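Local atomic coordinates of LbaCas13a H328A (C2c2) (Lachnospiraceae bacterium NK4A179, PDB entry 5WLH), a protein that binds a pre-crRNA and, as an RNA-targeting CRISPR-Cas13a nuclease, probably cleaves single-stranded RNA once a target pairs with the guide. Residues K1094-Q1097 / E1098-I1102; V1103-R1106 / D1107-D1110. One frame throughout, in Å; residues are numbered along the deposited sequence.

In the fold
Running from the N terminus, the chain enters contact 1 within helix 1087-1103, leaves it at Ile-1102 and goes straight into contact 2, which spans the tight turn from that helix into helix 1106-1145. The two follow in series, neither enclosing nor crossing the other, and each joins residues only a few places apart, so no long loop is closed. A probable hydrogen bond from Asp-1107 N to Asn-1101 O (3.1 Å) couples them across the turn. Around them, helix 1062-1075 and strand 1336-1344 flank contact 1, while helix 1039-1047 flanks contact 2. Both present side chains to consecutive nucleotides of the bound RNA, chain B.

Contact 1 (K1094-Q1097 / E1098-I1102); sequences KKFQ and EMKNI. With nucleotides of chain B.
Lys-1094 and Glu-1098 form an i to i+4 salt bridge on one turn of helix 1087-1103, a compact example of how a helix can pair charges while neighbouring side chains touch the sugars and a base of bound RNA. The lysine chain bends at chi2 (71°) and again at chi4, which curls NZ back to 2.9 Å from Glu-1098 OE2. It meets that oxygen on the anti side of the carboxylate, somewhat out of its plane, and also bonds to the backbone carbonyl of Ala-1354, so two acceptors grip the ammonium. An alanine in place of Glu-1098 would probably leave this lysine without its acidic mate, its ammonium held by the Ala-1354 carbonyl but freer to swing. Beneath, the i to i+4 backbone bonds run on, with Lys-1100 N 2.8 Å from Phe-1096 O. The tight part is the RNA-facing side. The edge of the Phe-1096 ring points at the adenine of A38 of chain B, CE2 lying 3.3 Å from C5 over the face of the base, while Tyr-1068 meets the same ring with its plane turned by about 25°. Lys-1100 crosses the ring at a slant, CB over one face near the rim, CD 4.0 Å from Phe-1096 CE2, CE against OP1 of A38. By contrast, Lys-1095 stretches out on the solvent side, touching its neighbours mainly through backbone atoms. Grip on the sugars varies: Gln-1097 NE2 makes a weak bond to O2' of A38 (3.2 Å), whereas Asn-1101 ND2 reaches O4' of G39 of chain B at 3.0 Å, nearly straight (168°).

Contact 2 (V1103-R1106 / D1107-D1110); sequences VEFR and DLMD. With nucleotides of chain B.
Arg-1106 and Asp-1110 share a backbone hydrogen bond, Asp-1110 N to Arg-1106 O at 3.0 Å, in the first turn of helix 1106-1145. Just before it, Phe-1105 serves two helices: with positive phi (66°) it closes the preceding one in a Schellman motif, and it holds the N-cap position of the next, where its O accepts a weak bond from Met-1109 N. Its CB lies 4.0 Å from Leu-1108 CD1, the two side chains lying side by side and pointing the same way, both touching Tyr-998.

The arginine shows how one long side chain can follow RNA from base to backbone. CB starts 3.8 Å from N7 of G39 of chain B, and CG passes near O6. CD then sits over the face of the guanine, 3.5 Å from C6, and NE continues above the same edge of the base. With chi2 and chi3 both near 180°, the extended chain crosses the base and brings the guanidinium over its N1 rim, up to the A38 phosphate. One face of that group looks onto N1 of G39 and OP2 of U37 of chain B, while the phosphate of A38 lies at its edge, in plane. NH1 makes a weak bond to OP1 of A38 at 3.0 Å; NH2 bonds to the same oxygen, although the modelled separation is too short to trust in detail. NH2 also lies 3.2 Å from O2' of U37. A cation set here is likely to ease the close approach of phosphates where the RNA bends sharply at the A38 phosphate, offsetting part of their negative charge.

Contact 1 (K1094-Q1097 / E1098-I1102)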
loop_
_atom_site.group_PDB
_atom_site.type_symbol
_atom_site.label_atom_id
_atom_site.label_comp_id
_atom_site.label_asym_id
_atom_site.label_seq_id
_atom_site.Cartn_x
_atom_site.Cartn_y
_atom_site.Cartn_z
ATOM N N LYS A 1094 21.575 24.427 3.145
ATOM C CA LYS A 1094 21.287 23.054 2.736
ATOM C C LYS A 1094 22.552 22.209 2.728
ATOM O O LYS A 1094 22.545 21.066 3.201
ATOM C CB LYS A 1094 20.625 23.039 1.358
ATOM C CG LYS A 1094 20.176 21.651 0.891
ATOM C CD LYS A 1094 18.976 21.174 1.703
ATOM C CE LYS A 1094 18.306 19.961 1.057
ATOM N NZ LYS A 1094 19.176 18.753 1.086
ATOM N N LYS A 1095 23.652 22.759 2.204
ATOM C CA LYS A 1095 24.913 22.027 2.198
ATOM C C LYS A 1095 25.390 21.739 3.614
ATOM O O LYS A 1095 25.889 20.643 3.894
ATOM C CB LYS A 1095 25.979 22.810 1.425
ATOM C CG LYS A 1095 25.821 22.767 -0.084
ATOM C CD LYS A 1095 26.956 23.526 -0.771
ATOM C CE LYS A 1095 26.819 23.487 -2.288
ATOM N NZ LYS A 1095 28.122 23.750 -2.974
ATOM N N PHE A 1096 25.247 22.706 4.526
ATOM C CA PHE A 1096 25.648 22.439 5.903
ATOM C C PHE A 1096 24.799 21.334 6.509
ATOM O O PHE A 1096 25.316 20.425 7.167
ATOM C CB PHE A 1096 25.529 23.674 6.784
ATOM C CG PHE A 1096 25.741 23.355 8.236
ATOM C CD1 PHE A 1096 27.007 23.054 8.698
ATOM C CD2 PHE A 1096 24.675 23.278 9.117
ATOM C CE1 PHE A 1096 27.221 22.739 10.022
ATOM C CE2 PHE A 1096 24.883 22.946 10.445
ATOM C CZ PHE A 1096 26.158 22.684 10.899
ATOM N N GLN A 1097 23.481 21.431 6.338
ATOM C CA GLN A 1097 22.590 20.400 6.854
ATOM C C GLN A 1097 22.997 19.030 6.330
ATOM O O GLN A 1097 23.048 18.052 7.089
ATOM C CB GLN A 1097 21.148 20.728 6.467
ATOM C CG GLN A 1097 20.630 22.001 7.121
ATOM C CD GLN A 1097 19.181 22.294 6.790
ATOM O OE1 GLN A 1097 18.768 22.243 5.627
ATOM N NE2 GLN A 1097 18.395 22.586 7.815
ATOM N N GLU A 1098 23.336 18.948 5.042
ATOM C CA GLU A 1098 23.766 17.669 4.480
ATOM C C GLU A 1098 25.051 17.175 5.134
ATOM O O GLU A 1098 25.195 15.978 5.404
ATOM C CB GLU A 1098 23.943 17.780 2.965
ATOM C CG GLU A 1098 22.638 17.949 2.206
ATOM C CD GLU A 1098 22.836 18.419 0.765
ATOM O OE1 GLU A 1098 23.952 18.864 0.423
ATOM O OE2 GLU A 1098 21.871 18.348 -0.024
ATOM N N MET A 1099 26.003 18.078 5.399
ATOM C CA MET A 1099 27.256 17.646 6.011
ATOM C C MET A 1099 27.063 17.281 7.476
ATOM O O MET A 1099 27.713 16.356 7.981
ATOM C CB MET A 1099 28.325 18.735 5.884
ATOM C CG MET A 1099 28.790 19.001 4.464
ATOM S SD MET A 1099 29.245 17.512 3.547
ATOM C CE MET A 1099 30.363 16.674 4.665
ATOM N N LYS A 1100 26.195 18.012 8.182
ATOM C CA LYS A 1100 25.894 17.631 9.555
ATOM C C LYS A 1100 25.313 16.222 9.599
ATOM O O LYS A 1100 25.701 15.406 10.442
ATOM C CB LYS A 1100 24.934 18.641 10.183
ATOM C CG LYS A 1100 24.736 18.470 11.693
ATOM C CD LYS A 1100 23.832 19.566 12.243
ATOM C CE LYS A 1100 23.674 19.446 13.741
ATOM N NZ LYS A 1100 24.842 18.757 14.355
ATOM N N ASN A 1101 24.415 15.911 8.662
ATOM C CA ASN A 1101 23.835 14.574 8.601
ATOM C C ASN A 1101 24.907 13.510 8.383
ATOM O O ASN A 1101 24.781 12.383 8.880
ATOM C CB ASN A 1101 22.780 14.528 7.494
ATOM C CG ASN A 1101 21.468 15.166 7.925
ATOM O OD1 ASN A 1101 21.217 15.320 9.111
ATOM N ND2 ASN A 1101 20.632 15.531 6.968
ATOM N N ILE A 1102 25.982 13.851 7.679
ATOM C CA ILE A 1102 27.043 12.878 7.441
ATOM C C ILE A 1102 27.871 12.662 8.704
ATOM O O ILE A 1102 28.062 11.525 9.157
ATOM C CB ILE A 1102 27.914 13.323 6.255
ATOM C CG1 ILE A 1102 27.139 13.122 4.952
ATOM C CG2 ILE A 1102 29.228 12.558 6.229
ATOM C CD1 ILE A 1102 27.707 13.880 3.779
ATOM P P A B 38 20.060 19.482 15.421
ATOM O OP1 A B 38 21.057 18.391 15.248
ATOM O OP2 A B 38 20.575 20.873 15.597
ATOM O "O5'" A B 38 19.071 19.568 14.183
ATOM C "C5'" A B 38 17.931 20.419 14.226
ATOM C "C4'" A B 38 17.731 21.145 12.920
ATOM O "O4'" A B 38 18.567 22.333 12.888
ATOM C "C3'" A B 38 18.084 20.346 11.665
ATOM O "O3'" A B 38 17.214 20.732 10.612
ATOM C "C2'" A B 38 19.480 20.842 11.328
ATOM O "O2'" A B 38 19.829 20.700 9.968
ATOM C "C1'" A B 38 19.372 22.309 11.725
ATOM N N9 A B 38 20.652 22.954 12.015
ATOM C C8 A B 38 21.604 22.611 12.939
ATOM N N7 A B 38 22.645 23.408 12.934
ATOM C C5 A B 38 22.349 24.337 11.945
ATOM C C6 A B 38 23.047 25.450 11.445
ATOM N N6 A B 38 24.240 25.827 11.903
ATOM N N1 A B 38 22.477 26.161 10.450
ATOM C C2 A B 38 21.279 25.779 9.990
ATOM N N3 A B 38 20.527 24.751 10.377
ATOM C C4 A B 38 21.127 24.068 11.368
ATOM P P G B 39 16.008 19.773 10.194
ATOM O OP1 G B 39 15.166 20.537 9.243
ATOM O OP2 G B 39 15.418 19.223 11.447
ATOM O "O5'" G B 39 16.733 18.551 9.458
ATOM C "C5'" G B 39 17.445 18.728 8.233
ATOM C "C4'" G B 39 17.214 17.577 7.280
ATOM O "O4'" G B 39 17.904 16.383 7.765
ATOM C "C3'" G B 39 15.748 17.166 7.102
ATOM O "O3'" G B 39 15.573 16.631 5.791
ATOM C "C2'" G B 39 15.626 16.011 8.086
ATOM O "O2'" G B 39 14.533 15.144 7.875
ATOM C "C1'" G B 39 16.964 15.323 7.855
ATOM N N9 G B 39 17.347 14.363 8.893
ATOM C C8 G B 39 17.731 13.055 8.696
ATOM N N7 G B 39 17.984 12.429 9.816
ATOM C C5 G B 39 17.743 13.375 10.807
ATOM C C6 G B 39 17.839 13.292 12.224
ATOM O O6 G B 39 18.178 12.335 12.937
ATOM N N1 G B 39 17.496 14.498 12.824
ATOM C C2 G B 39 17.102 15.638 12.174
ATOM N N2 G B 39 16.816 16.704 12.939
ATOM N N3 G B 39 17.015 15.729 10.863
ATOM C C4 G B 39 17.339 14.572 10.249
#

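Contact 2 (V1103-R1106 / D1107-D1110)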
loop_
_atom_site.group_PDB
_atom_site.type_symbol
_atom_site.label_atom_id
_atom_site.label_comp_id
_atom_site.label_asym_id
_atom_site.label_seq_id
_atom_site.Cartn_x
_atom_site.Cartn_y
_atom_site.Cartn_z
ATOM N N VAL A 1103 28.406 13.745 9.280
ATOM C CA VAL A 1103 29.325 13.567 10.401
ATOM C C VAL A 1103 28.603 13.015 11.625
ATOM O O VAL A 1103 29.222 12.361 12.468
ATOM C CB VAL A 1103 30.059 14.885 10.725
ATOM C CG1 VAL A 1103 30.750 15.402 9.482
ATOM C CG2 VAL A 1103 29.099 15.922 11.280
ATOM N N GLU A 1104 27.295 13.240 11.738
ATOM C CA GLU A 1104 26.518 12.718 12.854
ATOM C C GLU A 1104 26.026 11.299 12.613
ATOM O O GLU A 1104 25.371 10.731 13.494
ATOM C CB GLU A 1104 25.310 13.626 13.135
ATOM C CG GLU A 1104 25.648 14.991 13.723
ATOM C CD GLU A 1104 26.269 14.912 15.107
ATOM O OE1 GLU A 1104 25.854 14.049 15.915
ATOM O OE2 GLU A 1104 27.178 15.723 15.391
ATOM N N PHE A 1105 26.315 10.722 11.443
ATOM C CA PHE A 1105 25.847 9.398 11.043
ATOM C C PHE A 1105 24.338 9.353 10.860
ATOM O O PHE A 1105 23.740 8.276 10.923
ATOM C CB PHE A 1105 26.279 8.314 12.034
ATOM C CG PHE A 1105 27.735 8.353 12.364
ATOM C CD1 PHE A 1105 28.675 7.955 11.433
ATOM C CD2 PHE A 1105 28.166 8.795 13.604
ATOM C CE1 PHE A 1105 30.023 7.996 11.730
ATOM C CE2 PHE A 1105 29.513 8.841 13.907
ATOM C CZ PHE A 1105 30.443 8.440 12.972
ATOM N N ARG A 1106 23.706 10.507 10.641
ATOM C CA ARG A 1106 22.271 10.522 10.398
ATOM C C ARG A 1106 21.937 9.960 9.026
ATOM O O ARG A 1106 20.873 9.355 8.849
ATOM C CB ARG A 1106 21.723 11.942 10.533
ATOM C CG ARG A 1106 21.763 12.475 11.953
ATOM C CD ARG A 1106 21.235 13.905 12.045
ATOM N NE ARG A 1106 21.283 14.386 13.425
ATOM C CZ ARG A 1106 21.070 15.643 13.801
ATOM N NH1 ARG A 1106 20.788 16.580 12.900
ATOM N NH2 ARG A 1106 21.150 15.963 15.088
ATOM N N ASP A 1107 22.814 10.167 8.040
ATOM C CA ASP A 1107 22.578 9.569 6.734
ATOM C C ASP A 1107 22.550 8.053 6.842
ATOM O O ASP A 1107 21.767 7.388 6.153
ATOM C CB ASP A 1107 23.638 10.033 5.731
ATOM C CG ASP A 1107 25.061 9.625 6.123
ATOM O OD1 ASP A 1107 25.361 9.474 7.333
ATOM O OD2 ASP A 1107 25.894 9.464 5.203
ATOM N N LEU A 1108 23.392 7.494 7.714
ATOM C CA LEU A 1108 23.366 6.059 7.994
ATOM C C LEU A 1108 21.983 5.602 8.434
ATOM O O LEU A 1108 21.469 4.576 7.962
ATOM C CB LEU A 1108 24.381 5.728 9.090
ATOM C CG LEU A 1108 25.837 5.418 8.765
ATOM C CD1 LEU A 1108 26.498 4.890 10.026
ATOM C CD2 LEU A 1108 25.944 4.405 7.631
ATOM N N MET A 1109 21.395 6.321 9.395
ATOM C CA MET A 1109 20.050 6.002 9.856
ATOM C C MET A 1109 19.060 6.065 8.710
ATOM O O MET A 1109 18.158 5.224 8.613
ATOM C CB MET A 1109 19.629 6.969 10.961
ATOM C CG MET A 1109 20.590 7.019 12.113
ATOM S SD MET A 1109 20.735 5.386 12.845
ATOM C CE MET A 1109 19.085 5.193 13.501
ATOM N N ASP A 1110 19.203 7.075 7.850
ATOM C CA ASP A 1110 18.348 7.215 6.677
ATOM C C ASP A 1110 18.447 5.988 5.784
ATOM O O ASP A 1110 17.430 5.396 5.416
ATOM C CB ASP A 1110 18.728 8.479 5.902
ATOM C CG ASP A 1110 17.569 9.074 5.125
ATOM O OD1 ASP A 1110 16.467 8.487 5.112
ATOM O OD2 ASP A 1110 17.769 10.136 4.503
ATOM P P G B 39 16.008 19.773 10.194
ATOM O OP1 G B 39 15.166 20.537 9.243
ATOM O OP2 G B 39 15.418 19.223 11.447
ATOM O "O5'" G B 39 16.733 18.551 9.458
ATOM C "C5'" G B 39 17.445 18.728 8.233
ATOM C "C4'" G B 39 17.214 17.577 7.280
ATOM O "O4'" G B 39 17.904 16.383 7.765
ATOM C "C3'" G B 39 15.748 17.166 7.102
ATOM O "O3'" G B 39 15.573 16.631 5.791
ATOM C "C2'" G B 39 15.626 16.011 8.086
ATOM O "O2'" G B 39 14.533 15.144 7.875
ATOM C "C1'" G B 39 16.964 15.323 7.855
ATOM N N9 G B 39 17.347 14.363 8.893
ATOM C C8 G B 39 17.731 13.055 8.696
ATOM N N7 G B 39 17.984 12.429 9.816
ATOM C C5 G B 39 17.743 13.375 10.807
ATOM C C6 G B 39 17.839 13.292 12.224
ATOM O O6 G B 39 18.178 12.335 12.937
ATOM N N1 G B 39 17.496 14.498 12.824
ATOM C C2 G B 39 17.102 15.638 12.174
ATOM N N2 G B 39 16.816 16.704 12.939
ATOM N N3 G B 39 17.015 15.729 10.863
ATOM C C4 G B 39 17.339 14.572 10.249
ATOM P P A B 38 20.060 19.482 15.421
ATOM O OP1 A B 38 21.057 18.391 15.248
ATOM O OP2 A B 38 20.575 20.873 15.597
ATOM O "O5'" A B 38 19.071 19.568 14.183
ATOM C "C5'" A B 38 17.931 20.419 14.226
ATOM C "C4'" A B 38 17.731 21.145 12.920
ATOM O "O4'" A B 38 18.567 22.333 12.888
ATOM C "C3'" A B 38 18.084 20.346 11.665
ATOM O "O3'" A B 38 17.214 20.732 10.612
ATOM C "C2'" A B 38 19.480 20.842 11.328
ATOM O "O2'" A B 38 19.829 20.700 9.968
ATOM C "C1'" A B 38 19.372 22.309 11.725
ATOM N N9 A B 38 20.652 22.954 12.015
ATOM C C8 A B 38 21.604 22.611 12.939
ATOM N N7 A B 38 22.645 23.408 12.934
ATOM C C5 A B 38 22.349 24.337 11.945
ATOM C C6 A B 38 23.047 25.450 11.445
ATOM N N6 A B 38 24.240 25.827 11.903
ATOM N N1 A B 38 22.477 26.161 10.450
ATOM C C2 A B 38 21.279 25.779 9.990
ATOM N N3 A B 38 20.527 24.751 10.377
ATOM C C4 A B 38 21.127 24.068 11.368
ATOM P P U B 37 16.271 14.902 15.644
ATOM O OP1 U B 37 15.293 14.595 14.558
ATOM O OP2 U B 37 17.731 15.041 15.375
ATOM O "O5'" U B 37 15.765 16.274 16.273
ATOM C "C5'" U B 37 16.263 16.745 17.506
ATOM C "C4'" U B 37 17.083 18.017 17.424
ATOM O "O4'" U B 37 17.290 18.388 18.802
ATOM C "C3'" U B 37 18.489 17.842 16.866
ATOM O "O3'" U B 37 19.081 19.142 16.669
ATOM C "C2'" U B 37 19.168 17.165 18.046
ATOM O "O2'" U B 37 20.580 17.178 18.027
ATOM C "C1'" U B 37 18.579 17.960 19.220
ATOM N N1 U B 37 18.371 17.145 20.422
ATOM C C2 U B 37 18.912 17.589 21.609
ATOM O O2 U B 37 19.553 18.626 21.686
ATOM N N3 U B 37 18.659 16.771 22.685
ATOM C C4 U B 37 17.942 15.586 22.674
ATOM O O4 U B 37 17.797 14.945 23.713
ATOM C C5 U B 37 17.407 15.205 21.409
ATOM C C6 U B 37 17.637 15.982 20.356
#